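Local coordinates for PPC domain-containing protein (Pyrococcus horikoshii, PDB 2DT4) that is of unknown function but belongs to the plant- and prokaryote-conserved (PPC) family, whose plant members are AT-hook proteins that bind DNA, and assembles as a trimer, at residues V16-E21 with E110-E115; E36-N41 with I116-L121; T45-K50 with K67-L72. One frame throughout, in Å; residues are numbered along the deposited sequence.

Interaction 1: residues V16-E21 with E110-E115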
loop_
_atom_site.group_PDB
_atom_site.type_symbol
_atom_site.label_atom_id
_atom_site.label_comp_id
_atom_site.label_asym_id
_atom_site.label_seq_id
_atom_site.Cartn_x
_atom_site.Cartn_y
_atom_site.Cartn_z
ATOM N N VAL A 16 -2.205 -1.706 17.048
ATOM C CA VAL A 16 -1.360 -0.935 17.933
ATOM C C VAL A 16 -2.251 -0.236 18.972
ATOM O O VAL A 16 -3.235 0.392 18.601
ATOM C CB VAL A 16 -0.576 0.126 17.108
ATOM C CG1 VAL A 16 0.277 0.972 18.016
ATOM C CG2 VAL A 16 0.253 -0.506 16.031
ATOM N N PRO A 17 -1.916 -0.316 20.267
ATOM C CA PRO A 17 -2.715 0.373 21.283
ATOM C C PRO A 17 -2.885 1.874 21.064
ATOM O O PRO A 17 -1.959 2.567 20.642
ATOM C CB PRO A 17 -1.938 0.092 22.570
ATOM C CG PRO A 17 -1.296 -1.176 22.333
ATOM C CD PRO A 17 -0.853 -1.115 20.878
ATOM N N GLU A 18 -4.083 2.361 21.394
ATOM C CA GLU A 18 -4.373 3.794 21.422
ATOM C C GLU A 18 -3.313 4.517 22.261
ATOM O O GLU A 18 -2.997 4.113 23.397
ATOM C CB GLU A 18 -5.772 4.064 21.977
ATOM C CG GLU A 18 -6.133 5.544 22.057
ATOM C CD GLU A 18 -7.415 5.823 22.821
ATOM O OE1 GLU A 18 -7.870 4.955 23.608
ATOM O OE2 GLU A 18 -7.944 6.931 22.633
ATOM N N GLY A 19 -2.861 5.642 21.713
ATOM C CA GLY A 19 -1.893 6.476 22.402
ATOM C C GLY A 19 -0.429 6.218 22.166
ATOM O O GLY A 19 0.411 7.067 22.534
ATOM N N GLU A 20 -0.111 5.113 21.479
ATOM C CA GLU A 20 1.292 4.878 21.143
ATOM C C GLU A 20 1.640 5.858 20.049
ATOM O O GLU A 20 0.760 6.209 19.226
ATOM C CB GLU A 20 1.499 3.457 20.604
ATOM C CG GLU A 20 1.466 2.412 21.702
ATOM C CD GLU A 20 2.836 2.117 22.331
ATOM O OE1 GLU A 20 3.881 2.668 21.935
ATOM O OE2 GLU A 20 2.863 1.263 23.246
ATOM N N GLU A 21 2.936 6.122 19.923
ATOM C CA GLU A 21 3.416 6.875 18.761
ATOM C C GLU A 21 3.783 5.743 17.803
ATOM O O GLU A 21 4.504 4.810 18.168
ATOM C CB GLU A 21 4.624 7.753 19.045
ATOM C CG GLU A 21 4.980 8.700 17.896
ATOM C CD GLU A 21 5.659 8.003 16.763
ATOM O OE1 GLU A 21 6.702 7.347 17.006
ATOM O OE2 GLU A 21 5.175 8.120 15.614
ATOM N N GLU A 110 0.449 10.003 16.618
ATOM C CA GLU A 110 -0.169 9.331 17.758
ATOM C C GLU A 110 -1.270 8.414 17.226
ATOM O O GLU A 110 -2.142 8.834 16.462
ATOM C CB GLU A 110 -0.753 10.361 18.731
ATOM C CG GLU A 110 -1.391 9.712 19.915
ATOM C CD GLU A 110 -2.011 10.732 20.848
ATOM O OE1 GLU A 110 -1.328 11.719 21.175
ATOM O OE2 GLU A 110 -3.191 10.554 21.194
ATOM N N VAL A 111 -1.245 7.166 17.644
ATOM C CA VAL A 111 -2.267 6.207 17.202
ATOM C C VAL A 111 -3.617 6.278 17.900
ATOM O O VAL A 111 -3.640 6.109 19.116
ATOM C CB VAL A 111 -1.783 4.775 17.477
ATOM C CG1 VAL A 111 -2.897 3.721 17.273
ATOM C CG2 VAL A 111 -0.548 4.466 16.640
ATOM N N PHE A 112 -4.647 6.354 17.013
ATOM C CA PHE A 112 -5.968 6.163 17.651
ATOM C C PHE A 112 -6.227 4.693 17.446
ATOM O O PHE A 112 -6.365 3.939 18.383
ATOM C CB PHE A 112 -7.034 7.133 17.026
ATOM C CG PHE A 112 -8.432 6.925 17.539
ATOM C CD1 PHE A 112 -8.701 6.988 18.913
ATOM C CD2 PHE A 112 -9.452 6.611 16.665
ATOM C CE1 PHE A 112 -10.004 6.770 19.385
ATOM C CE2 PHE A 112 -10.745 6.390 17.134
ATOM C CZ PHE A 112 -11.011 6.464 18.501
ATOM N N VAL A 113 -6.256 4.329 16.154
ATOM C CA VAL A 113 -6.379 2.910 15.739
ATOM C C VAL A 113 -5.297 2.758 14.683
ATOM O O VAL A 113 -5.198 3.580 13.806
ATOM C CB VAL A 113 -7.729 2.535 15.125
ATOM C CG1 VAL A 113 -7.723 1.099 14.481
ATOM C CG2 VAL A 113 -8.826 2.654 16.195
ATOM N N ALA A 114 -4.568 1.626 14.723
ATOM C CA ALA A 114 -3.572 1.357 13.658
ATOM C C ALA A 114 -3.534 -0.168 13.533
ATOM O O ALA A 114 -3.273 -0.877 14.535
ATOM C CB ALA A 114 -2.190 1.913 13.859
ATOM N N GLU A 115 -3.838 -0.647 12.332
ATOM C CA GLU A 115 -3.905 -2.047 12.014
ATOM C C GLU A 115 -2.760 -2.242 11.040
ATOM O O GLU A 115 -2.813 -1.798 9.876
ATOM C CB GLU A 115 -5.266 -2.426 11.427
ATOM C CG GLU A 115 -6.368 -2.264 12.472
ATOM C CD GLU A 115 -7.784 -2.385 11.946
ATOM O OE1 GLU A 115 -8.004 -2.579 10.738
ATOM O OE2 GLU A 115 -8.725 -2.249 12.761
HETATM O O HOH W 1 -5.837 1.127 18.570
#

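Interaction 2: residues E36-N41 with I116-L121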
loop_
_atom_site.group_PDB
_atom_site.type_symbol
_atom_site.label_atom_id
_atom_site.label_comp_id
_atom_site.label_asym_id
_atom_site.label_seq_id
_atom_site.Cartn_x
_atom_site.Cartn_y
_atom_site.Cartn_z
ATOM N N GLU A 36 15.144 -7.311 12.238
ATOM C CA GLU A 36 16.064 -6.337 11.695
ATOM C C GLU A 36 15.569 -5.751 10.384
ATOM O O GLU A 36 15.802 -4.553 10.122
ATOM C CB GLU A 36 17.431 -6.969 11.444
ATOM C CG GLU A 36 18.185 -7.397 12.690
ATOM C CD GLU A 36 19.693 -7.421 12.479
ATOM O OE1 GLU A 36 20.131 -7.945 11.438
ATOM O OE2 GLU A 36 20.421 -6.906 13.362
ATOM N N THR A 37 14.955 -6.586 9.537
ATOM C CA THR A 37 14.468 -6.155 8.230
ATOM C C THR A 37 13.017 -6.582 8.035
ATOM O O THR A 37 12.689 -7.723 8.269
ATOM C CB THR A 37 15.325 -6.779 7.095
ATOM O OG1 THR A 37 16.730 -6.505 7.335
ATOM C CG2 THR A 37 14.971 -6.180 5.748
ATOM N N ALA A 38 12.174 -5.677 7.549
ATOM C CA ALA A 38 10.771 -5.997 7.306
ATOM C C ALA A 38 10.147 -4.985 6.369
ATOM O O ALA A 38 10.683 -3.908 6.132
ATOM C CB ALA A 38 10.002 -5.981 8.602
ATOM N N ILE A 39 8.939 -5.322 5.958
ATOM C CA ILE A 39 8.131 -4.421 5.156
ATOM C C ILE A 39 6.864 -4.282 5.989
ATOM O O ILE A 39 6.461 -5.194 6.734
ATOM C CB ILE A 39 7.849 -4.754 3.672
ATOM C CG1 ILE A 39 7.195 -6.144 3.513
ATOM C CG2 ILE A 39 9.147 -4.637 2.901
ATOM C CD1 ILE A 39 5.697 -6.154 3.556
ATOM N N ILE A 40 6.252 -3.107 5.909
ATOM C CA ILE A 40 5.042 -2.792 6.644
ATOM C C ILE A 40 3.981 -2.163 5.762
ATOM O O ILE A 40 4.268 -1.426 4.808
ATOM C CB ILE A 40 5.312 -1.865 7.860
ATOM C CG1 ILE A 40 6.116 -0.630 7.450
ATOM C CG2 ILE A 40 6.084 -2.630 8.915
ATOM C CD1 ILE A 40 6.481 0.281 8.631
ATOM N N ASN A 41 2.746 -2.367 6.183
ATOM C CA ASN A 41 1.643 -1.695 5.498
ATOM C C ASN A 41 0.589 -1.567 6.578
ATOM O O ASN A 41 0.566 -2.361 7.505
ATOM C CB ASN A 41 1.136 -2.274 4.183
ATOM C CG ASN A 41 0.093 -3.341 4.342
ATOM O OD1 ASN A 41 -0.802 -3.263 5.189
ATOM N ND2 ASN A 41 0.187 -4.343 3.494
ATOM N N ILE A 116 -1.699 -2.805 11.588
ATOM C CA ILE A 116 -0.440 -2.972 10.871
ATOM C C ILE A 116 -0.110 -4.431 10.492
ATOM O O ILE A 116 -0.232 -5.360 11.334
ATOM C CB ILE A 116 0.682 -2.428 11.806
ATOM C CG1 ILE A 116 0.450 -0.963 12.249
ATOM C CG2 ILE A 116 2.041 -2.605 11.161
ATOM C CD1 ILE A 116 0.185 0.055 11.164
ATOM N N PHE A 117 0.381 -4.560 9.262
ATOM C CA PHE A 117 0.875 -5.803 8.697
ATOM C C PHE A 117 2.392 -5.650 8.604
ATOM O O PHE A 117 2.885 -4.642 8.101
ATOM C CB PHE A 117 0.315 -6.103 7.304
ATOM C CG PHE A 117 0.951 -7.288 6.647
ATOM C CD1 PHE A 117 1.858 -7.132 5.621
ATOM C CD2 PHE A 117 0.649 -8.576 7.081
ATOM C CE1 PHE A 117 2.458 -8.253 5.010
ATOM C CE2 PHE A 117 1.244 -9.685 6.467
ATOM C CZ PHE A 117 2.128 -9.516 5.438
ATOM N N LEU A 118 3.112 -6.655 9.092
ATOM C CA LEU A 118 4.568 -6.612 9.106
ATOM C C LEU A 118 5.126 -7.941 8.652
ATOM O O LEU A 118 4.743 -8.987 9.188
ATOM C CB LEU A 118 5.070 -6.254 10.491
ATOM C CG LEU A 118 6.560 -5.998 10.564
ATOM C CD1 LEU A 118 6.853 -5.026 11.686
ATOM C CD2 LEU A 118 7.392 -7.274 10.768
ATOM N N GLN A 119 5.997 -7.919 7.638
ATOM C CA GLN A 119 6.592 -9.129 7.085
ATOM C C GLN A 119 8.098 -9.017 7.220
ATOM O O GLN A 119 8.747 -8.213 6.527
ATOM C CB GLN A 119 6.184 -9.338 5.608
ATOM C CG GLN A 119 6.906 -10.494 4.918
ATOM C CD GLN A 119 6.574 -11.817 5.608
ATOM O OE1 GLN A 119 7.467 -12.468 6.208
ATOM N NE2 GLN A 119 5.320 -12.191 5.575
ATOM N N GLU A 120 8.651 -9.887 8.061
ATOM C CA GLU A 120 10.089 -9.930 8.250
ATOM C C GLU A 120 10.738 -10.540 7.022
ATOM O O GLU A 120 10.165 -11.442 6.419
ATOM C CB GLU A 120 10.413 -10.802 9.478
ATOM C CG GLU A 120 11.881 -11.020 9.729
ATOM C CD GLU A 120 12.154 -11.950 10.876
ATOM O OE1 GLU A 120 13.156 -11.687 11.584
ATOM O OE2 GLU A 120 11.396 -12.933 11.062
ATOM N N LEU A 121 11.917 -10.033 6.664
ATOM C CA LEU A 121 12.734 -10.565 5.570
ATOM C C LEU A 121 14.100 -10.976 6.106
ATOM O O LEU A 121 14.657 -10.286 6.973
ATOM C CB LEU A 121 12.930 -9.476 4.528
ATOM C CG LEU A 121 11.655 -8.946 3.865
ATOM C CD1 LEU A 121 12.003 -7.893 2.828
ATOM C CD2 LEU A 121 10.753 -10.046 3.255
HETATM O O HOH W 2 15.113 -9.947 11.052
#

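Interaction 3: residues T45-K50 with K67-L72. With GOL (glycerol), chain B.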
loop_
_atom_site.group_PDB
_atom_site.type_symbol
_atom_site.label_atom_id
_atom_site.label_comp_id
_atom_site.label_asym_id
_atom_site.label_seq_id
_atom_site.Cartn_x
_atom_site.Cartn_y
_atom_site.Cartn_z
ATOM N N THR A 45 -6.303 5.395 12.031
ATOM C CA THR A 45 -6.459 6.836 12.279
ATOM C C THR A 45 -5.331 7.307 13.187
ATOM O O THR A 45 -5.033 6.680 14.214
ATOM C CB THR A 45 -7.797 7.110 12.945
ATOM O OG1 THR A 45 -8.826 7.098 11.944
ATOM C CG2 THR A 45 -7.871 8.520 13.472
ATOM N N LEU A 46 -4.700 8.412 12.810
ATOM C CA LEU A 46 -3.703 9.074 13.648
ATOM C C LEU A 46 -4.203 10.409 14.136
ATOM O O LEU A 46 -5.001 11.077 13.470
ATOM C CB LEU A 46 -2.405 9.289 12.854
ATOM C CG LEU A 46 -1.729 8.024 12.318
ATOM C CD1 LEU A 46 -0.472 8.444 11.507
ATOM C CD2 LEU A 46 -1.431 6.997 13.399
ATOM N N LYS A 47 -3.692 10.831 15.294
ATOM C CA LYS A 47 -3.985 12.155 15.844
ATOM C C LYS A 47 -2.748 13.029 15.850
ATOM O O LYS A 47 -1.661 12.580 16.215
ATOM C CB LYS A 47 -4.527 11.998 17.265
ATOM C CG LYS A 47 -5.937 11.393 17.276
ATOM C CD LYS A 47 -6.623 11.357 18.635
ATOM C CE LYS A 47 -8.018 10.774 18.522
ATOM N NZ LYS A 47 -8.724 10.698 19.854
ATOM N N ASN A 48 -2.926 14.287 15.427
ATOM C CA ASN A 48 -1.838 15.237 15.290
ATOM C C ASN A 48 -0.598 14.676 14.574
ATOM O O ASN A 48 0.532 14.820 15.087
ATOM C CB ASN A 48 -1.468 15.791 16.653
ATOM C CG ASN A 48 -2.695 16.168 17.479
ATOM O OD1 ASN A 48 -3.539 16.955 17.059
ATOM N ND2 ASN A 48 -2.801 15.578 18.675
ATOM N N PRO A 49 -0.786 14.039 13.411
ATOM C CA PRO A 49 0.368 13.495 12.689
ATOM C C PRO A 49 1.273 14.607 12.169
ATOM O O PRO A 49 0.811 15.671 11.781
ATOM C CB PRO A 49 -0.264 12.678 11.562
ATOM C CG PRO A 49 -1.573 13.341 11.307
ATOM C CD PRO A 49 -2.031 13.782 12.660
ATOM N N LYS A 50 2.565 14.340 12.188
ATOM C CA LYS A 50 3.539 15.222 11.550
ATOM C C LYS A 50 4.069 14.515 10.324
ATOM O O LYS A 50 4.510 13.363 10.426
ATOM C CB LYS A 50 4.686 15.569 12.486
ATOM C CG LYS A 50 4.227 16.266 13.741
ATOM C CD LYS A 50 5.386 16.792 14.551
ATOM C CE LYS A 50 4.881 17.637 15.698
ATOM N NZ LYS A 50 4.707 16.846 16.911
ATOM N N LYS A 67 -3.136 18.757 12.753
ATOM C CA LYS A 67 -3.889 18.733 13.989
ATOM C C LYS A 67 -5.189 17.958 13.876
ATOM O O LYS A 67 -5.884 17.990 12.854
ATOM C CB LYS A 67 -4.161 20.153 14.466
ATOM C CG LYS A 67 -2.862 20.937 14.720
ATOM C CD LYS A 67 -2.823 21.649 16.057
ATOM C CE LYS A 67 -1.874 22.862 16.049
ATOM N NZ LYS A 67 -2.533 24.142 15.543
ATOM N N GLY A 68 -5.503 17.247 14.950
ATOM C CA GLY A 68 -6.725 16.483 15.046
ATOM C C GLY A 68 -6.597 15.114 14.407
ATOM O O GLY A 68 -5.500 14.640 14.120
ATOM N N SER A 69 -7.727 14.451 14.248
ATOM C CA SER A 69 -7.779 13.102 13.721
ATOM C C SER A 69 -7.760 13.108 12.194
ATOM O O SER A 69 -8.494 13.843 11.553
ATOM C CB SER A 69 -9.041 12.393 14.204
ATOM O OG SER A 69 -8.965 12.218 15.612
ATOM N N TYR A 70 -6.887 12.279 11.648
ATOM C CA TYR A 70 -6.831 12.018 10.228
ATOM C C TYR A 70 -6.972 10.531 9.995
ATOM O O TYR A 70 -6.309 9.714 10.677
ATOM C CB TYR A 70 -5.503 12.513 9.639
ATOM C CG TYR A 70 -5.435 13.993 9.378
ATOM C CD1 TYR A 70 -5.244 14.922 10.421
ATOM C CD2 TYR A 70 -5.549 14.478 8.079
ATOM C CE1 TYR A 70 -5.182 16.313 10.149
ATOM C CE2 TYR A 70 -5.490 15.840 7.807
ATOM C CZ TYR A 70 -5.326 16.741 8.841
ATOM O OH TYR A 70 -5.276 18.099 8.562
ATOM N N GLU A 71 -7.773 10.154 9.008
ATOM C CA GLU A 71 -7.830 8.760 8.577
ATOM C C GLU A 71 -6.462 8.372 7.972
ATOM O O GLU A 71 -5.913 9.073 7.095
ATOM C CB GLU A 71 -8.971 8.480 7.579
ATOM C CG GLU A 71 -10.365 8.691 8.166
ATOM C CD GLU A 71 -10.814 7.606 9.131
ATOM O OE1 GLU A 71 -11.659 7.879 10.018
ATOM O OE2 GLU A 71 -10.373 6.441 9.023
ATOM N N LEU A 72 -5.900 7.281 8.466
ATOM C CA LEU A 72 -4.637 6.754 7.965
ATOM C C LEU A 72 -4.991 5.867 6.776
ATOM O O LEU A 72 -5.334 4.714 6.932
ATOM C CB LEU A 72 -3.935 5.975 9.090
ATOM C CG LEU A 72 -2.399 5.775 9.137
ATOM C CD1 LEU A 72 -1.963 4.476 9.754
ATOM C CD2 LEU A 72 -1.540 6.281 7.994
HETATM C C1 GOL B . -11.466 5.083 12.418
HETATM O O1 GOL B . -11.194 6.448 12.295
HETATM C C2 GOL B . -10.788 4.286 11.298
HETATM O O2 GOL B . -11.510 4.336 10.063
HETATM C C3 GOL B . -10.728 2.844 11.801
HETATM O O3 GOL B . -9.764 2.086 11.107
#

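Interaction 1: residues V16-E21 with E110-E115
Val111 is the side chain around which the loop 16-21 folds, in a type II beta turn from Pro17 to Glu20 that joins strand 5-16 to helix 22-33 in the PPC fold. Its two methyls divide the work. CG1, set anti to the backbone N (chi1 170°), reaches back to the carbonyl oxygens of Val16 and Pro17, whereas CG2 meets CG1 of Val16 at 3.8 Å, the two valines crossing at about a right angle. Leu22 of the helix also packs on Val111. Beside this pair Val16 CB approaches Ala114 CB to 4.0 Å. Val16 N gives a hydrogen bond to Ala114 O.

Both backbone polar groups of Val111 are bonded to the loop. Its N-H points almost straight at Glu20 O (N to O 2.7 Å), and its carbonyl O accepts the N-H of Gly19 (N to O 2.8 Å). With phi at 90°, Gly19 takes a conformation in which a side chain would collide with the preceding carbonyl.

Glu18 and Phe112 run alongside each other in the same direction. The extended glutamate brings OE2 to the ring edge, in the ring plane and 3.8 Å from CD1 of Phe112, with carboxylate and ring planes 79° apart. Tyr133 of the second subunit joins both residues, its hydroxyl hydrogen-bonded to Glu18 OE1 and its ring edge-to-face with Phe112. Where the chain turns its corner, one water donates to Val16 O (2.7 Å) and to Phe112 O (2.9 Å).

Interaction 2: residues E36-N41 with I116-L121
Strands 38-41 and 116-121 run antiparallel, their axes 4.6 Å apart at closest approach and their directions 167° apart, with Ile39-Gln119 and Asn41-Phe117 as hydrogen-bonded pairs. They are neighbours in the large mixed sheet of the PPC fold, where strand 114-123 lies between 38-46 and 5-16. An additional bond, from Leu121 N to Thr37 O, approaches from above the carbonyl plane, 42° out of it.

On one face Leu118 lies between two partners. Its CD2 meets the methyl of Ala38 at 3.6 Å, while CD1 touches CG2 of Ile40. Phe29 and Cys30 of helix 22-33 pack on the same leucine, so this face is turned to the helix.

The other face carries Ile39, Asn41, Phe117 and Gln119 and adjoins the neighbouring subunits. CG1 of Ile39 sits between its backbone N and carbonyl carbon (chi1 56°), which carries CD1 across the strand to CB of Gln119 at 3.8 Å and to CE1 of Phe117. The amide of Asn41 lies beside the same aromatic residue, its OD1 3.7 Å from CB of Phe117 and its ND2 near CD1. Phe117 also packs on Ile39 of the second subunit.

Opposite Ala38, Glu120 forms salt bridges with Arg10 and Lys122, and a water donating to Glu120 OE1 (2.7 Å) accepts the N-H of Glu36 (2.9 Å).

Interaction 3: residues T45-K50 with K67-L72
Thr45 and Glu71 form an antiparallel, non-hydrogen-bonded pair between strands 38-46 and 69-82 of the large mixed sheet, and their polar ends meet at a bound glycerol, probably from the crystallisation liquor. Glycerol O1 donates to Glu71 OE1 at 2.7 Å and also lies very close to Thr45 OG1. The bend at chi2 of Glu71 (-74°) folds its carboxylate back toward Thr45 and the ligand. OE1 is held as well by the backbone N of Phe54 of the second subunit, and that subunit supplies Tyr61 and His89 to the glycerol. A leucine in place of Glu71 would probably leave glycerol O1 and the Phe54 N-H of the second subunit without their acceptor.

Behind this pair, Leu46 and Tyr70 exchange two backbone hydrogen bonds, the one from Tyr70 N to Leu46 O being nearly straight. On the face away from the glycerol, Leu46 CG meets Leu72 CG at 4.0 Å, and Pro49 crosses Tyr70 at about a right angle, CD lying 4.1 Å from CD1 of the ring. Leu94 of strand 85-95 packs on Pro49, Tyr70 and Leu72.

Farther along, the extended Lys47 passes alongside Ser69, its CE 3.4 Å from Ser69 OG, and ends in a salt bridge with Glu56 of the second subunit. At the corner of the chain, Gly68 is bound twice by Asn48: Gly68 O accepts the backbone N-H (2.9 Å), and Asn48 OD1 takes the N-H of Gly68 (2.9 Å). The hydroxyls, carboxylate and imidazole gathered from two subunits are consistent with a polar pocket able to hold a small hydroxylated molecule.

How the interactions relate
Interactions 1 and 2 share strand 114-123; their centres are about 17 Å apart, and they touch where Val16 CG2 packs on Ile116 CG1 at 3.8 Å. Interactions 2 and 3 share strand 38-46 but lie farther apart, about 22 Å between centres. Interactions 1 and 3, with centres about 10 Å apart, are joined by backbone pairs that are probably hydrogen bonds: Thr45 N to Val113 O and Lys47 N to Glu110 O, both 2.8 Å. Phe112 and Val113 both face Thr45 in a classic beta bulge. The Phe112 side chain lies about 5 Å from the glycerol of interaction 3. All three contacts reach the second subunit, which completes the glycerol site.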